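Local coordinates for protein inactive dihydroorotase-like domain (Chaetomium thermophilum, PDB 5NNL) that is a catalytically inactive relative of the dihydroorotases, built on the barrel fold of strands and helices of that family, at residues Leu167-Gly172 with Leu210-Val215. Residues are numbered along the deposited sequence; the frame is centred on the assembly and turned at random.
Sequences LGKQKG and LPIIDV
K169 reaches from the last turn of helix 159-170 to the loop that leads into strand 215-217, and its ammonium end meets D214 and I212 there. The side chain starts with CG anti to its own carbonyl carbon (chi1 -74°). The chain is extended beyond CG, which carries NZ from the helix to the loop. D214 comes from the opposite direction. K169 NZ forms a salt bridge to D214 OD2 at 2.6 Å. It uses the syn side of the carboxylate, 25° out of its plane. D214 OD1 is farther, 3.0 Å from K169 NZ. The second bond of K169 NZ goes to the backbone O of I212, also at 2.6 Å. Here the ammonium is tilted 27° from the carbonyl plane. The side chain of I212 runs past the lysine in the other direction. Its CG2 branch lies alongside the aliphatic part, 4.1 Å from K169 CD, and I212 also packs on I162, I165 and T166 of the same helix. Just after K169, a Schellman motif with G172 at C-prime ends the helix. D214 OD2 also accepts a bond from the backbone N of C177 in strand 175-180, next to strand 215-217. One carboxylate oxygen is thus shared by the lysine and a strand N-H, which probably fixes its rotation. The ammonium group bonds one carboxylate oxygen and one backbone carbonyl oxygen, and the carboxylate probably provides most of the charge balance. The contact therefore ties the C-terminal end of helix 159-170 to the loop by a salt bridge and a hydrogen bond, with a small apolar flank, at the protein surface.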
ATOM      1  N   LEU A 167      -3.594  -8.549  20.400  1.00 33.25           N
ATOM      2  CA  LEU A 167      -2.959  -8.860  21.677  1.00 35.70           C
ATOM      3  C   LEU A 167      -1.677  -8.058  21.861  1.00 35.02           C
ATOM      4  O   LEU A 167      -1.423  -7.518  22.944  1.00 36.01           O
ATOM      5  CB  LEU A 167      -2.680 -10.361  21.769  1.00 35.66           C
ATOM      6  CG  LEU A 167      -2.111 -10.870  23.096  1.00 39.40           C
ATOM      7  CD1 LEU A 167      -3.087 -10.644  24.232  1.00 44.09           C
ATOM      8  CD2 LEU A 167      -1.750 -12.346  22.986  1.00 36.78           C
ATOM      9  N   GLY A 168      -0.853  -7.969  20.816  1.00 31.36           N
ATOM     10  CA  GLY A 168       0.347  -7.158  20.911  1.00 34.28           C
ATOM     11  C   GLY A 168       0.039  -5.715  21.259  1.00 39.79           C
ATOM     12  O   GLY A 168       0.714  -5.108  22.095  1.00 38.12           O
ATOM     13  N   LYS A 169      -0.994  -5.150  20.631  1.00 37.33           N
ATOM     14  CA  LYS A 169      -1.338  -3.758  20.890  1.00 37.53           C
ATOM     15  C   LYS A 169      -1.735  -3.546  22.344  1.00 40.59           C
ATOM     16  O   LYS A 169      -1.328  -2.560  22.968  1.00 42.27           O
ATOM     17  CB  LYS A 169      -2.463  -3.314  19.954  1.00 36.89           C
ATOM     18  CG  LYS A 169      -2.023  -3.094  18.520  1.00 36.77           C
ATOM     19  CD  LYS A 169      -3.095  -2.374  17.717  1.00 35.98           C
ATOM     20  CE  LYS A 169      -2.576  -1.976  16.347  1.00 36.01           C
ATOM     21  NZ  LYS A 169      -3.483  -1.030  15.654  1.00 40.67           N
ATOM     22  N   GLN A 170      -2.528  -4.460  22.906  1.00 38.34           N
ATOM     23  CA  GLN A 170      -3.017  -4.257  24.265  1.00 44.27           C
ATOM     24  C   GLN A 170      -1.880  -4.270  25.281  1.00 46.06           C
ATOM     25  O   GLN A 170      -1.993  -3.640  26.340  1.00 48.50           O
ATOM     26  CB  GLN A 170      -4.066  -5.314  24.614  1.00 42.78           C
ATOM     27  CG  GLN A 170      -3.528  -6.724  24.808  1.00 48.46           C
ATOM     28  CD  GLN A 170      -4.066  -7.402  26.052  1.00 52.69           C
ATOM     29  OE1 GLN A 170      -4.512  -8.551  26.001  1.00 52.25           O
ATOM     30  NE2 GLN A 170      -4.025  -6.701  27.179  1.00 55.91           N
ATOM     31  N   LYS A 171      -0.790  -4.976  24.988  1.00 42.33           N
ATOM     32  CA  LYS A 171       0.358  -5.040  25.883  1.00 43.51           C
ATOM     33  C   LYS A 171       1.404  -3.976  25.572  1.00 42.38           C
ATOM     34  O   LYS A 171       2.538  -4.079  26.049  1.00 43.88           O
ATOM     35  CB  LYS A 171       0.998  -6.431  25.826  1.00 42.81           C
ATOM     36  CG  LYS A 171       0.067  -7.575  26.231  1.00 44.10           C
ATOM     37  CD  LYS A 171      -0.421  -7.435  27.671  1.00 46.68           C
ATOM     38  CE  LYS A 171      -1.343  -8.579  28.071  1.00 49.06           C
ATOM     39  NZ  LYS A 171      -1.703  -8.527  29.515  1.00 58.46           N
ATOM     40  N   GLY A 172       1.051  -2.967  24.779  1.00 42.33           N
ATOM     41  CA  GLY A 172       1.928  -1.846  24.515  1.00 44.32           C
ATOM     42  C   GLY A 172       2.967  -2.065  23.437  1.00 42.50           C
ATOM     43  O   GLY A 172       3.794  -1.174  23.209  1.00 41.67           O
ATOM     44  N   LEU A 210     -11.778  -3.458  12.806  1.00 29.66           N
ATOM     45  CA  LEU A 210     -11.447  -2.170  12.206  1.00 34.08           C
ATOM     46  C   LEU A 210     -10.726  -1.214  13.154  1.00 31.30           C
ATOM     47  O   LEU A 210      -9.826  -0.500  12.690  1.00 30.77           O
ATOM     48  CB  LEU A 210     -12.721  -1.516  11.653  1.00 31.45           C
ATOM     49  CG  LEU A 210     -13.338  -2.210  10.438  1.00 33.24           C
ATOM     50  CD1 LEU A 210     -14.676  -1.569  10.084  1.00 39.54           C
ATOM     51  CD2 LEU A 210     -12.410  -2.171   9.249  1.00 37.73           C
ATOM     52  N   PRO A 211     -11.064  -1.129  14.445  1.00 32.86           N
ATOM     53  CA  PRO A 211     -10.253  -0.292  15.349  1.00 33.16           C
ATOM     54  C   PRO A 211      -8.796  -0.710  15.403  1.00 38.23           C
ATOM     55  O   PRO A 211      -7.919   0.138  15.619  1.00 41.73           O
ATOM     56  CB  PRO A 211     -10.943  -0.478  16.709  1.00 38.39           C
ATOM     57  CG  PRO A 211     -12.341  -0.860  16.369  1.00 37.78           C
ATOM     58  CD  PRO A 211     -12.245  -1.683  15.123  1.00 35.26           C
ATOM     59  N   ILE A 212      -8.514  -1.997  15.205  1.00 35.78           N
ATOM     60  CA  ILE A 212      -7.147  -2.502  15.258  1.00 35.75           C
ATOM     61  C   ILE A 212      -6.398  -2.194  13.970  1.00 32.97           C
ATOM     62  O   ILE A 212      -5.169  -2.083  13.974  1.00 29.98           O
ATOM     63  CB  ILE A 212      -7.164  -4.016  15.539  1.00 34.46           C
ATOM     64  CG1 ILE A 212      -7.884  -4.312  16.860  1.00 34.58           C
ATOM     65  CG2 ILE A 212      -5.748  -4.608  15.523  1.00 36.44           C
ATOM     66  CD1 ILE A 212      -7.447  -3.458  18.036  1.00 36.91           C
ATOM     67  N   ILE A 213      -7.109  -2.069  12.856  1.00 33.26           N
ATOM     68  CA  ILE A 213      -6.476  -1.813  11.570  1.00 31.47           C
ATOM     69  C   ILE A 213      -6.200  -0.318  11.466  1.00 31.48           C
ATOM     70  O   ILE A 213      -7.125   0.500  11.506  1.00 30.73           O
ATOM     71  CB  ILE A 213      -7.361  -2.307  10.417  1.00 30.87           C
ATOM     72  CG1 ILE A 213      -7.740  -3.776  10.642  1.00 33.57           C
ATOM     73  CG2 ILE A 213      -6.644  -2.142   9.087  1.00 29.40           C
ATOM     74  CD1 ILE A 213      -8.784  -4.308   9.690  1.00 30.35           C
ATOM     75  N   ASP A 214      -4.925   0.040  11.350  1.00 31.01           N
ATOM     76  CA  ASP A 214      -4.512   1.437  11.335  1.00 30.13           C
ATOM     77  C   ASP A 214      -4.572   2.055   9.946  1.00 28.07           C
ATOM     78  O   ASP A 214      -4.835   3.256   9.825  1.00 28.08           O
ATOM     79  CB  ASP A 214      -3.088   1.560  11.889  1.00 31.53           C
ATOM     80  CG  ASP A 214      -2.963   1.005  13.297  1.00 33.59           C
ATOM     81  OD1 ASP A 214      -3.490   1.632  14.242  1.00 35.53           O
ATOM     82  OD2 ASP A 214      -2.365  -0.080  13.456  1.00 33.34           O
ATOM     83  N   VAL A 215      -4.363   1.256   8.896  1.00 27.04           N
ATOM     84  CA  VAL A 215      -4.158   1.771   7.548  1.00 27.31           C
ATOM     85  C   VAL A 215      -4.853   0.877   6.530  1.00 26.22           C
ATOM     86  O   VAL A 215      -4.914  -0.346   6.682  1.00 23.57           O
ATOM     87  CB  VAL A 215      -2.649   1.869   7.221  1.00 26.49           C
ATOM     88  CG1 VAL A 215      -2.421   2.299   5.771  1.00 27.11           C
ATOM     89  CG2 VAL A 215      -1.953   2.819   8.177  1.00 30.10           C
TER